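Local coordinates for protein thiamine-monophosphate kinase (Stenotrophomonas maltophilia, PDB 6XEP) that probably catalyses the magnesium- and ATP-dependent phosphorylation of thiamine monophosphate to thiamine diphosphate, the active form of vitamin B1, at residues T55-V60 and P134-V139; A68-W73 and L201-P206; P90-L95 and M142-R147; E195-R200 and P251-L256; T205-L210 and L297-T302. All coordinates share one frame; numbering follows the deposited sequence. Where two conformers were deposited one is given.

Interaction 1. Residues T55-V60 and P134-V139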
# COMPACT_ATOMS: atom_id res chain seq x y z
N THR A 55 -3.87 -5.50 -4.64
CA THR A 55 -2.96 -5.39 -5.77
C THR A 55 -3.66 -5.97 -6.99
O THR A 55 -4.26 -7.04 -6.90
CB THR A 55 -1.64 -6.12 -5.52
OG1 THR A 55 -0.93 -5.45 -4.46
CG2 THR A 55 -0.79 -6.12 -6.78
N LEU A 56 -3.60 -5.25 -8.11
CA LEU A 56 -4.07 -5.78 -9.39
C LEU A 56 -2.86 -6.00 -10.27
O LEU A 56 -2.07 -5.07 -10.49
CB LEU A 56 -5.08 -4.85 -10.06
CG LEU A 56 -6.54 -4.97 -9.58
CD1 LEU A 56 -6.72 -4.63 -8.12
CD2 LEU A 56 -7.45 -4.12 -10.44
N ASN A 57 -2.71 -7.22 -10.77
CA ASN A 57 -1.59 -7.61 -11.61
C ASN A 57 -2.07 -7.88 -13.03
O ASN A 57 -3.09 -8.54 -13.23
CB ASN A 57 -0.92 -8.86 -11.05
CG ASN A 57 -0.26 -8.58 -9.74
OD1 ASN A 57 0.38 -7.55 -9.60
ND2 ASN A 57 -0.45 -9.46 -8.75
N SER A 58 -1.28 -7.39 -14.00
CA SER A 58 -1.58 -7.55 -15.42
C SER A 58 -1.68 -9.03 -15.79
O SER A 58 -0.84 -9.84 -15.41
CB SER A 58 -0.50 -6.86 -16.26
OG SER A 58 -0.72 -7.05 -17.65
N GLY A 59 -2.74 -9.37 -16.53
CA GLY A 59 -3.00 -10.74 -16.90
C GLY A 59 -3.69 -11.57 -15.84
O GLY A 59 -4.22 -12.64 -16.17
N VAL A 60 -3.71 -11.12 -14.59
CA VAL A 60 -4.32 -11.84 -13.48
C VAL A 60 -5.66 -11.18 -13.15
O VAL A 60 -6.72 -11.79 -13.33
CB VAL A 60 -3.40 -11.85 -12.24
CG1 VAL A 60 -4.06 -12.63 -11.07
CG2 VAL A 60 -2.07 -12.51 -12.59
N PRO A 134 7.20 -5.90 -13.62
CA PRO A 134 5.96 -6.33 -14.27
C PRO A 134 4.78 -5.48 -13.81
O PRO A 134 4.69 -5.11 -12.64
CB PRO A 134 5.81 -7.79 -13.82
CG PRO A 134 7.17 -8.22 -13.51
CD PRO A 134 7.96 -7.02 -13.06
N LEU A 135 3.88 -5.17 -14.74
CA LEU A 135 2.80 -4.23 -14.46
C LEU A 135 1.96 -4.70 -13.28
O LEU A 135 1.31 -5.75 -13.33
CB LEU A 135 1.93 -4.05 -15.71
CG LEU A 135 0.75 -3.10 -15.59
CD1 LEU A 135 1.19 -1.69 -15.20
CD2 LEU A 135 -0.06 -3.08 -16.89
N SER A 136 1.98 -3.92 -12.21
CA SER A 136 1.30 -4.26 -10.97
C SER A 136 0.94 -2.96 -10.28
O SER A 136 1.77 -2.05 -10.20
CB SER A 136 2.19 -5.12 -10.05
OG SER A 136 1.54 -5.43 -8.82
N LEU A 137 -0.29 -2.88 -9.81
CA LEU A 137 -0.83 -1.68 -9.20
C LEU A 137 -1.34 -2.04 -7.82
O LEU A 137 -2.25 -2.86 -7.68
CB LEU A 137 -1.96 -1.10 -10.06
CG LEU A 137 -1.50 -0.94 -11.51
CD1 LEU A 137 -1.84 -2.09 -12.45
CD2 LEU A 137 -1.99 0.28 -12.07
N SER A 138 -0.73 -1.46 -6.79
CA SER A 138 -1.11 -1.75 -5.42
C SER A 138 -1.63 -0.47 -4.79
O SER A 138 -0.91 0.53 -4.73
CB SER A 138 0.07 -2.30 -4.62
OG SER A 138 -0.37 -2.89 -3.41
N VAL A 139 -2.87 -0.49 -4.31
CA VAL A 139 -3.48 0.69 -3.71
C VAL A 139 -3.80 0.38 -2.26
O VAL A 139 -4.29 -0.71 -1.92
CB VAL A 139 -4.74 1.16 -4.45
CG1 VAL A 139 -5.53 2.17 -3.60
CG2 VAL A 139 -4.37 1.81 -5.74
O HOH W 1 2.29 -8.29 -12.36
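Thr55 and Ser138 face each other across two antiparallel strands, their hydroxyls hydrogen-bonded with 2.8 Å between Thr55 OG1 and Ser138 OG. Two residues along, on the same face of the sheet, Ser136 OG donates to Asn57 OD1 over a short 2.5 Å, meeting the amide oxygen almost head-on. Ser136 can do this because its OG lies anti to the backbone N (chi1 179°), which also brings it against Thr55 CG2. The other end of the Asn57 amide is satisfied across the dimer: ND2 is hydrogen-bonded to Arg132 O and Ser98 OG of the second subunit. Between these polar pairs, Leu56 and Leu137 form a hydrogen-bonded pair, with Leu56 N to Leu137 O at 2.8 Å and Leu137 N to Leu56 O at 2.9 Å. Their side chains turn to the opposite face, where Leu137 packs on Phe110 and Ile71 of the covering helices. Past the regular strand, Ser58 N still reaches Leu135 O at 3.1 Å in a nearly straight bond (176°), and a water lies 2.9 Å from Leu135 O and may give that carbonyl a second donor. Beside it, Ser58 CB rests on Leu135 CB. Buried hydroxyls and an amide on one face, leucines under helices on the other, characterise this pairing of the chain's outermost sheet strand with its neighbour in the N-terminal, PurM-like alpha/beta domain, whose polar face meets the second subunit.

Interaction 2. Residues A68-W73 and L201-P206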
# COMPACT_ATOMS: atom_id res chain seq x y z
N ALA A 68 -5.38 1.82 -20.05
CA ALA A 68 -4.87 2.50 -18.86
C ALA A 68 -5.98 3.15 -18.02
O ALA A 68 -5.99 3.03 -16.79
CB ALA A 68 -3.83 3.55 -19.28
N PHE A 69 -6.90 3.87 -18.67
CA PHE A 69 -7.98 4.51 -17.90
C PHE A 69 -8.75 3.49 -17.08
O PHE A 69 -9.08 3.73 -15.92
CB PHE A 69 -8.92 5.26 -18.85
CG PHE A 69 -10.09 5.94 -18.17
CD1 PHE A 69 -11.23 5.24 -17.85
CD2 PHE A 69 -10.05 7.29 -17.91
CE1 PHE A 69 -12.30 5.86 -17.23
CE2 PHE A 69 -11.11 7.94 -17.30
CZ PHE A 69 -12.23 7.22 -16.96
N ASP A 70 -9.06 2.34 -17.67
CA ASP A 70 -9.86 1.34 -16.96
C ASP A 70 -9.07 0.67 -15.84
O ASP A 70 -9.64 0.32 -14.80
CB ASP A 70 -10.37 0.32 -17.98
CG ASP A 70 -11.16 0.99 -19.08
OD1 ASP A 70 -11.96 1.90 -18.74
OD2 ASP A 70 -10.97 0.66 -20.28
N ILE A 71 -7.77 0.49 -16.04
CA ILE A 71 -6.92 -0.01 -14.97
C ILE A 71 -6.90 0.97 -13.81
O ILE A 71 -6.99 0.57 -12.64
CB ILE A 71 -5.50 -0.30 -15.49
CG1 ILE A 71 -5.54 -1.39 -16.56
CG2 ILE A 71 -4.60 -0.74 -14.36
CD1 ILE A 71 -4.19 -1.57 -17.26
N GLY A 72 -6.78 2.26 -14.10
CA GLY A 72 -6.80 3.26 -13.04
C GLY A 72 -8.11 3.28 -12.28
O GLY A 72 -8.12 3.31 -11.04
N TRP A 73 -9.22 3.23 -13.00
CA TRP A 73 -10.53 3.19 -12.35
C TRP A 73 -10.67 1.94 -11.48
O TRP A 73 -10.99 2.02 -10.28
CB TRP A 73 -11.63 3.22 -13.42
CG TRP A 73 -13.05 3.20 -12.90
CD1 TRP A 73 -13.72 2.14 -12.32
CD2 TRP A 73 -13.99 4.29 -12.93
NE1 TRP A 73 -15.01 2.51 -12.00
CE2 TRP A 73 -15.20 3.82 -12.35
CE3 TRP A 73 -13.92 5.61 -13.39
CZ2 TRP A 73 -16.32 4.63 -12.22
CZ3 TRP A 73 -15.05 6.41 -13.25
CH2 TRP A 73 -16.22 5.92 -12.66
N LEU A 201 -17.35 -5.05 -16.27
CA LEU A 201 -16.08 -5.70 -15.99
C LEU A 201 -14.98 -4.66 -15.81
O LEU A 201 -14.16 -4.76 -14.88
CB LEU A 201 -15.72 -6.67 -17.12
CG LEU A 201 -14.34 -7.35 -16.98
CD1 LEU A 201 -14.22 -8.13 -15.68
CD2 LEU A 201 -14.03 -8.24 -18.18
N LEU A 202 -14.91 -3.68 -16.72
CA LEU A 202 -13.78 -2.76 -16.74
C LEU A 202 -13.91 -1.67 -15.68
O LEU A 202 -12.91 -1.26 -15.09
CB LEU A 202 -13.65 -2.10 -18.12
CG LEU A 202 -13.37 -3.06 -19.27
CD1 LEU A 202 -13.26 -2.23 -20.54
CD2 LEU A 202 -12.09 -3.84 -19.02
N ARG A 203 -15.12 -1.18 -15.44
CA ARG A 203 -15.33 -0.03 -14.56
C ARG A 203 -16.46 -0.32 -13.58
O ARG A 203 -17.53 0.31 -13.66
CB ARG A 203 -15.66 1.22 -15.37
CG ARG A 203 -14.55 1.77 -16.23
CD ARG A 203 -15.03 3.08 -16.90
NE ARG A 203 -14.31 3.24 -18.15
CZ ARG A 203 -14.77 3.86 -19.21
NH1 ARG A 203 -15.96 4.44 -19.19
NH2 ARG A 203 -14.00 3.94 -20.30
N PRO A 204 -16.25 -1.23 -12.64
CA PRO A 204 -17.29 -1.50 -11.63
C PRO A 204 -17.55 -0.24 -10.80
O PRO A 204 -16.66 0.59 -10.62
CB PRO A 204 -16.69 -2.63 -10.79
CG PRO A 204 -15.21 -2.44 -10.91
CD PRO A 204 -15.02 -1.99 -12.36
N THR A 205 -18.77 -0.12 -10.26
CA THR A 205 -19.14 1.06 -9.49
C THR A 205 -19.14 0.75 -7.99
O THR A 205 -20.04 0.03 -7.52
CB THR A 205 -20.51 1.59 -9.92
OG1 THR A 205 -20.50 1.83 -11.34
CG2 THR A 205 -20.82 2.90 -9.20
N PRO A 206 -18.19 1.25 -7.20
CA PRO A 206 -18.21 0.96 -5.76
C PRO A 206 -19.36 1.69 -5.10
O PRO A 206 -19.58 2.87 -5.38
CB PRO A 206 -16.85 1.46 -5.27
CG PRO A 206 -16.51 2.62 -6.21
CD PRO A 206 -17.07 2.15 -7.57
O HOH W 2 -10.45 -2.44 -15.64
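Trp73 lays one face of its indole over the start of the Arg203 side chain, with Arg203 CB 3.8 Å from the centroid of the five-membered ring and only 16° off its normal, a clear CH-pi contact. The indole N-H is engaged at the same time: Trp73 NE1 donates to Pro204 O at 2.9 Å, the oxygen lying in the ring plane although the donor is tilted from the plane of the carbonyl. One ring thus reads two successive residues, the first through its face and the second through its edge. From CB the arginine runs on in an extended chain toward Asp70, where Arg203 NE and Asp70 OD1 form a salt bridge of 2.8 Å with an N-H...O angle of 163°. Arg203 NH2 adds a weak bond to the same oxygen. The carboxylate approaches at the edge of the guanidinium, while Phe69 CE1 sits over one face, 3.4 Å from Arg203 NE, the two planes being 73° apart. Asp70 points toward residues 201-206 from its helix, and its other oxygen, OD2, lies 3.7 Å from Leu202 CD1. A water donates to Leu202 O (2.8 Å) and weakly to Asp70 O, bridging the two backbones. Arg203 is the first residue to depart from the helical conformation of 192-202, so the contact fastens that helix end and the loop beyond it to the first turns of helix 68-85. The N-terminal and C-terminal domains meet here; Phe69 and Trp73 also touch helix 104-120, and Leu201 turns to helix 170-179.

Interaction 3. Residues P90-L95 and M142-R147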
# COMPACT_ATOMS: atom_id res chain seq x y z
N PRO A 90 -14.30 7.16 2.82
CA PRO A 90 -12.94 7.26 2.25
C PRO A 90 -12.31 8.62 2.53
O PRO A 90 -12.97 9.66 2.53
CB PRO A 90 -13.17 7.06 0.74
CG PRO A 90 -14.48 6.38 0.62
CD PRO A 90 -15.31 6.86 1.78
N ALA A 91 -11.00 8.59 2.78
CA ALA A 91 -10.24 9.78 3.13
C ALA A 91 -9.03 9.93 2.22
O ALA A 91 -8.95 10.89 1.44
CB ALA A 91 -9.80 9.73 4.60
N TRP A 92 -8.09 9.00 2.31
CA TRP A 92 -6.80 9.12 1.64
C TRP A 92 -6.42 7.79 1.01
O TRP A 92 -6.89 6.72 1.41
CB TRP A 92 -5.70 9.56 2.61
CG TRP A 92 -6.11 10.59 3.61
CD1 TRP A 92 -6.45 11.89 3.35
CD2 TRP A 92 -6.17 10.44 5.04
NE1 TRP A 92 -6.74 12.55 4.52
CE2 TRP A 92 -6.59 11.69 5.57
CE3 TRP A 92 -5.94 9.38 5.92
CZ2 TRP A 92 -6.77 11.90 6.94
CZ3 TRP A 92 -6.12 9.59 7.28
CH2 TRP A 92 -6.53 10.84 7.77
N CYS A 93 -5.53 7.84 0.02
CA CYS A 93 -4.99 6.60 -0.51
C CYS A 93 -3.56 6.78 -1.00
O CYS A 93 -3.09 7.90 -1.24
CB CYS A 93 -5.87 6.03 -1.62
SG CYS A 93 -6.02 7.07 -3.04
N THR A 94 -2.87 5.65 -1.14
CA THR A 94 -1.55 5.62 -1.77
C THR A 94 -1.61 4.71 -2.98
O THR A 94 -2.48 3.84 -3.09
CB THR A 94 -0.46 5.11 -0.82
OG1 THR A 94 -0.78 3.79 -0.40
CG2 THR A 94 -0.30 6.05 0.40
N LEU A 95 -0.68 4.93 -3.90
CA LEU A 95 -0.63 4.17 -5.14
C LEU A 95 0.80 3.77 -5.39
O LEU A 95 1.67 4.64 -5.48
CB LEU A 95 -1.15 5.01 -6.30
CG LEU A 95 -0.99 4.49 -7.71
CD1 LEU A 95 -1.85 3.26 -7.92
CD2 LEU A 95 -1.38 5.61 -8.64
N MET A 142 -7.47 4.46 2.90
CA MET A 142 -7.75 4.73 4.30
C MET A 142 -9.10 5.42 4.41
O MET A 142 -9.33 6.43 3.74
CB MET A 142 -6.67 5.63 4.92
CG MET A 142 -5.36 4.94 5.24
SD MET A 142 -3.95 5.90 4.65
CE MET A 142 -4.19 5.69 2.90
N GLY A 143 -9.99 4.86 5.24
CA GLY A 143 -11.29 5.44 5.49
C GLY A 143 -11.47 5.67 6.98
O GLY A 143 -10.66 5.22 7.79
N GLN A 144 -12.53 6.38 7.35
CA GLN A 144 -12.78 6.69 8.75
C GLN A 144 -14.19 6.30 9.13
O GLN A 144 -15.11 6.37 8.30
CB GLN A 144 -12.51 8.17 9.02
CG GLN A 144 -11.07 8.53 8.72
CD GLN A 144 -10.71 9.95 9.05
OE1 GLN A 144 -10.19 10.23 10.14
NE2 GLN A 144 -10.98 10.86 8.12
N VAL A 145 -14.37 5.88 10.39
CA VAL A 145 -15.67 5.48 10.91
C VAL A 145 -15.85 6.04 12.31
O VAL A 145 -14.91 6.04 13.11
CB VAL A 145 -15.85 3.95 10.94
CG1 VAL A 145 -15.91 3.38 9.56
CG2 VAL A 145 -14.73 3.29 11.75
N GLY A 146 -17.05 6.51 12.61
CA GLY A 146 -17.36 6.89 13.98
C GLY A 146 -17.39 5.66 14.88
O GLY A 146 -17.43 4.52 14.42
N ARG A 147 -17.35 5.91 16.19
CA ARG A 147 -17.31 4.81 17.14
C ARG A 147 -18.53 3.90 16.97
O ARG A 147 -19.67 4.37 16.98
CB ARG A 147 -17.26 5.35 18.58
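A classic beta bulge interrupts the antiparallel pairing here: Ala91 and Trp92 both face Met142, shifting the register by one residue after the Pro90-Gly143 pair. Met142 O takes both amides, from Ala91 N at 2.9 Å, in the carbonyl plane, and from Trp92 N at 3.2 Å. Regular pairing resumes with Met142 N donating to Trp92 O at 2.8 Å, almost straight (170°). The extra residue brings Ala91 CB within 3.4 Å of the shared acceptor, Met142 O, and also over the centre of the Trp92 ring. The Met142 side chain runs roughly perpendicular to that of Trp92, its CB 3.9 Å from Trp92 CE3. In one of two modelled conformers, bends at chi2 and chi3 bring Met142 CE to 3.6 Å from Cys93 CA, a touch that is therefore less certain. Gln144 reaches back so that its NE2 comes 3.9 Å from Ala91 CB, while its OE1 accepts from Arg44 N. The indole N-H is likewise satisfied elsewhere, by Asp29. Strand 89-99 runs between 136-145 and 124-132, bonded to the latter through Ala91 and Cys93; Met142 packs on Val51 of strand 48-57, and Trp92 touches Leu49 of the second subunit.

Interaction 4. Residues E195-R200 and P251-L256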
# COMPACT_ATOMS: atom_id res chain seq x y z
N GLU A 195 -21.59 -3.38 -24.71
CA GLU A 195 -20.88 -2.29 -24.06
C GLU A 195 -21.24 -2.20 -22.58
O GLU A 195 -20.38 -1.89 -21.75
CB GLU A 195 -21.17 -0.99 -24.81
CG GLU A 195 -20.50 0.23 -24.23
CD GLU A 195 -18.98 0.24 -24.40
OE1 GLU A 195 -18.42 -0.69 -25.02
OE2 GLU A 195 -18.36 1.20 -23.91
N SER A 196 -22.50 -2.49 -22.22
CA SER A 196 -22.90 -2.48 -20.82
C SER A 196 -22.11 -3.50 -20.02
O SER A 196 -21.57 -3.18 -18.95
CB SER A 196 -24.41 -2.75 -20.69
OG SER A 196 -25.20 -1.77 -21.34
N LEU A 197 -22.04 -4.74 -20.52
CA LEU A 197 -21.28 -5.77 -19.83
C LEU A 197 -19.80 -5.41 -19.80
O LEU A 197 -19.14 -5.60 -18.77
CB LEU A 197 -21.48 -7.13 -20.49
CG LEU A 197 -22.90 -7.71 -20.45
CD1 LEU A 197 -22.94 -9.13 -21.02
CD2 LEU A 197 -23.48 -7.67 -19.05
N ARG A 198 -19.28 -4.87 -20.91
CA ARG A 198 -17.86 -4.53 -20.97
C ARG A 198 -17.49 -3.57 -19.85
O ARG A 198 -16.48 -3.75 -19.16
CB ARG A 198 -17.50 -3.93 -22.33
CG ARG A 198 -15.99 -3.73 -22.54
CD ARG A 198 -15.64 -3.06 -23.88
NE ARG A 198 -15.98 -1.63 -23.92
CZ ARG A 198 -15.12 -0.63 -23.69
NH1 ARG A 198 -13.85 -0.89 -23.42
NH2 ARG A 198 -15.53 0.63 -23.76
N LEU A 199 -18.32 -2.55 -19.64
CA LEU A 199 -18.00 -1.55 -18.62
C LEU A 199 -18.27 -2.04 -17.19
O LEU A 199 -17.68 -1.51 -16.24
CB LEU A 199 -18.79 -0.27 -18.89
CG LEU A 199 -18.29 0.50 -20.13
CD1 LEU A 199 -19.06 1.79 -20.30
CD2 LEU A 199 -16.82 0.78 -19.99
N ARG A 200 -19.14 -3.03 -17.01
CA ARG A 200 -19.26 -3.63 -15.68
C ARG A 200 -18.01 -4.41 -15.30
O ARG A 200 -17.64 -4.44 -14.12
CB ARG A 200 -20.50 -4.52 -15.61
CG ARG A 200 -21.81 -3.74 -15.68
CD ARG A 200 -22.11 -3.04 -14.37
NE ARG A 200 -22.63 -3.98 -13.35
CZ ARG A 200 -22.59 -3.75 -12.05
NH1 ARG A 200 -22.03 -2.63 -11.59
NH2 ARG A 200 -23.10 -4.64 -11.20
N PRO A 251 -31.01 -10.02 -9.02
CA PRO A 251 -31.09 -8.94 -10.01
C PRO A 251 -30.14 -9.20 -11.18
O PRO A 251 -28.92 -9.14 -11.03
CB PRO A 251 -30.68 -7.69 -9.21
CG PRO A 251 -29.76 -8.23 -8.17
CD PRO A 251 -30.39 -9.55 -7.77
N ILE A 252 -30.72 -9.48 -12.34
CA ILE A 252 -29.93 -9.81 -13.52
C ILE A 252 -30.19 -8.73 -14.56
O ILE A 252 -31.35 -8.42 -14.87
CB ILE A 252 -30.27 -11.23 -14.03
CG1 ILE A 252 -29.73 -12.25 -13.02
CG2 ILE A 252 -29.66 -11.48 -15.40
CD1 ILE A 252 -30.15 -13.67 -13.25
N SER A 253 -29.12 -8.13 -15.07
CA SER A 253 -29.26 -7.00 -15.96
C SER A 253 -29.87 -7.43 -17.29
O SER A 253 -29.86 -8.60 -17.67
CB SER A 253 -27.91 -6.33 -16.21
OG SER A 253 -27.09 -7.13 -17.03
N HIS A 254 -30.43 -6.44 -17.99
CA HIS A 254 -30.94 -6.66 -19.34
C HIS A 254 -29.88 -7.32 -20.21
O HIS A 254 -30.13 -8.33 -20.87
CB HIS A 254 -31.38 -5.33 -19.95
CG HIS A 254 -31.93 -5.45 -21.33
ND1 HIS A 254 -33.25 -5.79 -21.58
CD2 HIS A 254 -31.35 -5.27 -22.54
CE1 HIS A 254 -33.45 -5.80 -22.89
NE2 HIS A 254 -32.32 -5.50 -23.49
N ALA A 255 -28.67 -6.75 -20.21
CA ALA A 255 -27.62 -7.22 -21.10
C ALA A 255 -27.20 -8.64 -20.77
O ALA A 255 -26.98 -9.46 -21.67
CB ALA A 255 -26.42 -6.27 -21.04
N LEU A 256 -27.06 -8.95 -19.48
CA LEU A 256 -26.66 -10.30 -19.09
C LEU A 256 -27.71 -11.30 -19.53
O LEU A 256 -27.39 -12.34 -20.12
CB LEU A 256 -26.42 -10.37 -17.59
CG LEU A 256 -25.84 -11.71 -17.12
CD1 LEU A 256 -24.51 -11.98 -17.82
CD2 LEU A 256 -25.65 -11.77 -15.60
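Leu197 and Ala255 carry this helix-to-helix contact, in which the middle of helix 192-202 packs against the N-terminal turn of helix 254-259 within the C-terminal, PurM-like domain. It is a small interface, with no hydrogen bond across it, and a leucine fork set against a methyl does most of the work. Leu197 CG is anti to its carbonyl carbon (chi1 -64°) and chi2 is extended, which carries the branch across to the other helix. There Leu197 CD2 lies 3.8 Å from Ala255 CB, and Leu197 CG is equally near that methyl, so Ala255 meets the fork from its side as well as at one tip. With only a methyl at Ala255, the two backbones come to 6.6 Å between Leu197 CA and Ala255 CA. The same CD2 also touches the beginning of Leu256, coming 4.3 Å from Leu256 CB. One residue before Leu197, Ser196 CB approaches Ala255 CB at 4.1 Å and closes the more exposed flank, its hydroxyl in one of two conformers being turned back to Ala192 O in its own helix. Leu197 also packs on Ala174 and Leu177 of helix 170-179, and Asp170 of that helix touches both Leu197 and Leu256. Asp170 also hydrogen-bonds the Ser253 hydroxyl through OD1 and forms a salt bridge to Arg200 through OD2, thereby linking both partners of the contact. Ser253 is the N-cap of helix 254-259: its OG accepts from Leu256 N at 3.1 Å, with an N-H...O angle of 162°, and Leu197 CD2 stands 4.2 Å from that capping oxygen.

Interaction 5. Residues T205-L210 and L297-T302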
# COMPACT_ATOMS: atom_id res chain seq x y z
N THR A 205 -18.77 -0.12 -10.26
CA THR A 205 -19.14 1.06 -9.49
C THR A 205 -19.14 0.75 -7.99
O THR A 205 -20.04 0.03 -7.52
CB THR A 205 -20.51 1.59 -9.92
OG1 THR A 205 -20.50 1.83 -11.34
CG2 THR A 205 -20.82 2.90 -9.20
N PRO A 206 -18.19 1.25 -7.20
CA PRO A 206 -18.21 0.96 -5.76
C PRO A 206 -19.36 1.69 -5.10
O PRO A 206 -19.58 2.87 -5.38
CB PRO A 206 -16.85 1.46 -5.27
CG PRO A 206 -16.51 2.62 -6.21
CD PRO A 206 -17.07 2.15 -7.57
N ARG A 207 -20.11 1.00 -4.24
CA ARG A 207 -21.33 1.58 -3.71
C ARG A 207 -21.06 2.29 -2.38
O ARG A 207 -21.61 1.96 -1.33
CB ARG A 207 -22.41 0.51 -3.56
CG ARG A 207 -22.62 -0.32 -4.83
CD ARG A 207 -23.09 0.56 -6.01
NE ARG A 207 -23.50 -0.31 -7.11
CZ ARG A 207 -23.85 0.13 -8.31
NH1 ARG A 207 -23.84 1.44 -8.57
NH2 ARG A 207 -24.20 -0.76 -9.24
N VAL A 208 -20.18 3.30 -2.46
CA VAL A 208 -19.74 4.02 -1.26
C VAL A 208 -20.92 4.74 -0.60
O VAL A 208 -21.11 4.68 0.62
CB VAL A 208 -18.60 5.00 -1.59
CG1 VAL A 208 -18.18 5.75 -0.33
CG2 VAL A 208 -17.39 4.25 -2.20
N THR A 209 -21.73 5.45 -1.40
CA THR A 209 -22.85 6.19 -0.81
C THR A 209 -23.81 5.25 -0.09
O THR A 209 -24.27 5.54 1.03
CB THR A 209 -23.58 6.99 -1.88
OG1 THR A 209 -22.64 7.85 -2.54
CG2 THR A 209 -24.65 7.86 -1.25
N LEU A 210 -24.12 4.10 -0.69
CA LEU A 210 -24.94 3.11 -0.01
C LEU A 210 -24.28 2.66 1.30
O LEU A 210 -24.94 2.60 2.35
CB LEU A 210 -25.17 1.90 -0.91
CG LEU A 210 -25.91 0.72 -0.28
CD1 LEU A 210 -27.33 1.08 0.10
CD2 LEU A 210 -25.93 -0.43 -1.31
N LEU A 297 -31.39 6.84 -3.68
CA LEU A 297 -30.06 6.65 -4.26
C LEU A 297 -30.08 6.44 -5.76
O LEU A 297 -29.01 6.41 -6.37
CB LEU A 297 -29.39 5.44 -3.62
CG LEU A 297 -29.09 5.54 -2.12
CD1 LEU A 297 -28.52 4.23 -1.63
CD2 LEU A 297 -28.13 6.68 -1.88
N ASP A 298 -31.26 6.26 -6.37
CA ASP A 298 -31.35 5.82 -7.76
C ASP A 298 -30.42 4.62 -7.97
O ASP A 298 -29.62 4.55 -8.91
CB ASP A 298 -31.02 6.96 -8.74
CG ASP A 298 -31.35 6.60 -10.18
OD1 ASP A 298 -32.17 5.68 -10.40
OD2 ASP A 298 -30.78 7.22 -11.11
N LEU A 299 -30.53 3.66 -7.04
CA LEU A 299 -29.73 2.45 -7.05
C LEU A 299 -30.62 1.27 -6.70
O LEU A 299 -31.25 1.26 -5.64
CB LEU A 299 -28.58 2.55 -6.04
CG LEU A 299 -27.77 1.27 -5.82
CD1 LEU A 299 -26.90 0.90 -7.04
CD2 LEU A 299 -26.93 1.40 -4.57
N PRO A 300 -30.73 0.26 -7.55
CA PRO A 300 -31.58 -0.88 -7.21
C PRO A 300 -31.09 -1.57 -5.94
O PRO A 300 -29.90 -1.81 -5.77
CB PRO A 300 -31.46 -1.81 -8.42
CG PRO A 300 -31.05 -0.90 -9.55
CD PRO A 300 -30.13 0.12 -8.89
N LEU A 301 -32.04 -1.89 -5.06
CA LEU A 301 -31.80 -2.79 -3.94
C LEU A 301 -32.85 -3.89 -4.02
O LEU A 301 -34.05 -3.60 -4.01
CB LEU A 301 -31.90 -2.07 -2.59
CG LEU A 301 -30.98 -0.85 -2.48
CD1 LEU A 301 -31.35 -0.02 -1.25
CD2 LEU A 301 -29.52 -1.29 -2.45
N THR A 302 -32.40 -5.14 -4.08
CA THR A 302 -33.27 -6.27 -4.38
C THR A 302 -33.24 -7.25 -3.22
O THR A 302 -32.17 -7.69 -2.81
CB THR A 302 -32.84 -6.94 -5.68
OG1 THR A 302 -32.89 -5.96 -6.73
CG2 THR A 302 -33.78 -8.12 -6.03
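Leu210 projects from the first turn of helix 208-214 into a hollow formed by three leucines, Leu297, Leu299 and Leu301, with CD1 turned mainly to Leu297 and CD2 to Leu299, both also near Leu301. Leu210 CD1 meets Leu297 CD1 at 3.8 Å, whereas Leu210 CD2 is 3.9 Å from both Leu299 CD2 and Leu301 CD2. The angles of approach differ: Leu210 lies nearly perpendicular to Leu297 and Leu299, but runs alongside Leu301 and antiparallel to it. On one flank, Thr209 CG2 fits against Leu297 CD2 at 3.7 Å, so Leu297 uses one methyl for each of two successive residues of the helix. Leu299 is divided in the same way. With CG anti to the backbone N (chi1 172°), it sends CD2 to Leu210 and raises CD1 over the centre of the Arg207 guanidinium, 3.4 Å from Arg207 CZ. Thr205 CB lies over the opposite face, toward its rim, so carbon atoms flank the guanidinium on both faces. Its NH2 forms a salt bridge to Glu277, a carboxylate shared with Arg200. Arg207 is at the centre of an inverse gamma turn and at the N-cap position of helix 208-214. The opposing chain turns sharply too: at Asp298 a Schellman motif ends helix 287-297, letting Leu297 and Leu299 both face the same partner. Strand 301-308 then sets out beside strand 161-165, whose Ser165 touches Arg207, Leu210, Leu299 and Leu301, while Leu293 of helix 287-297 also touches Leu210 and Leu301.

Overall arrangement
The five contacts trace a two-domain enzyme. Interactions 1 and 3 share strand 136-145 and touch the second subunit. Interaction 2 joins that N-terminal domain to the C-terminal one and meets interaction 1 where Ile71 CG2 lies 3.6 Å from Leu137 CD1. It shares helix 192-202 with interaction 4, and Thr205 and Pro206 with interaction 5. A second domain link brings Pro90 CD of interaction 3 to 3.7 Å from Val208 CG1 of interaction 5; interactions 4 and 5 meet through Pro251 and Thr302. The predicted active site borders several: the Thr94 side chain is about 4 Å from Gly128 and, between side chains, Leu56 is about 4 Å from His61 and Pro204 about 6 Å from Asp274.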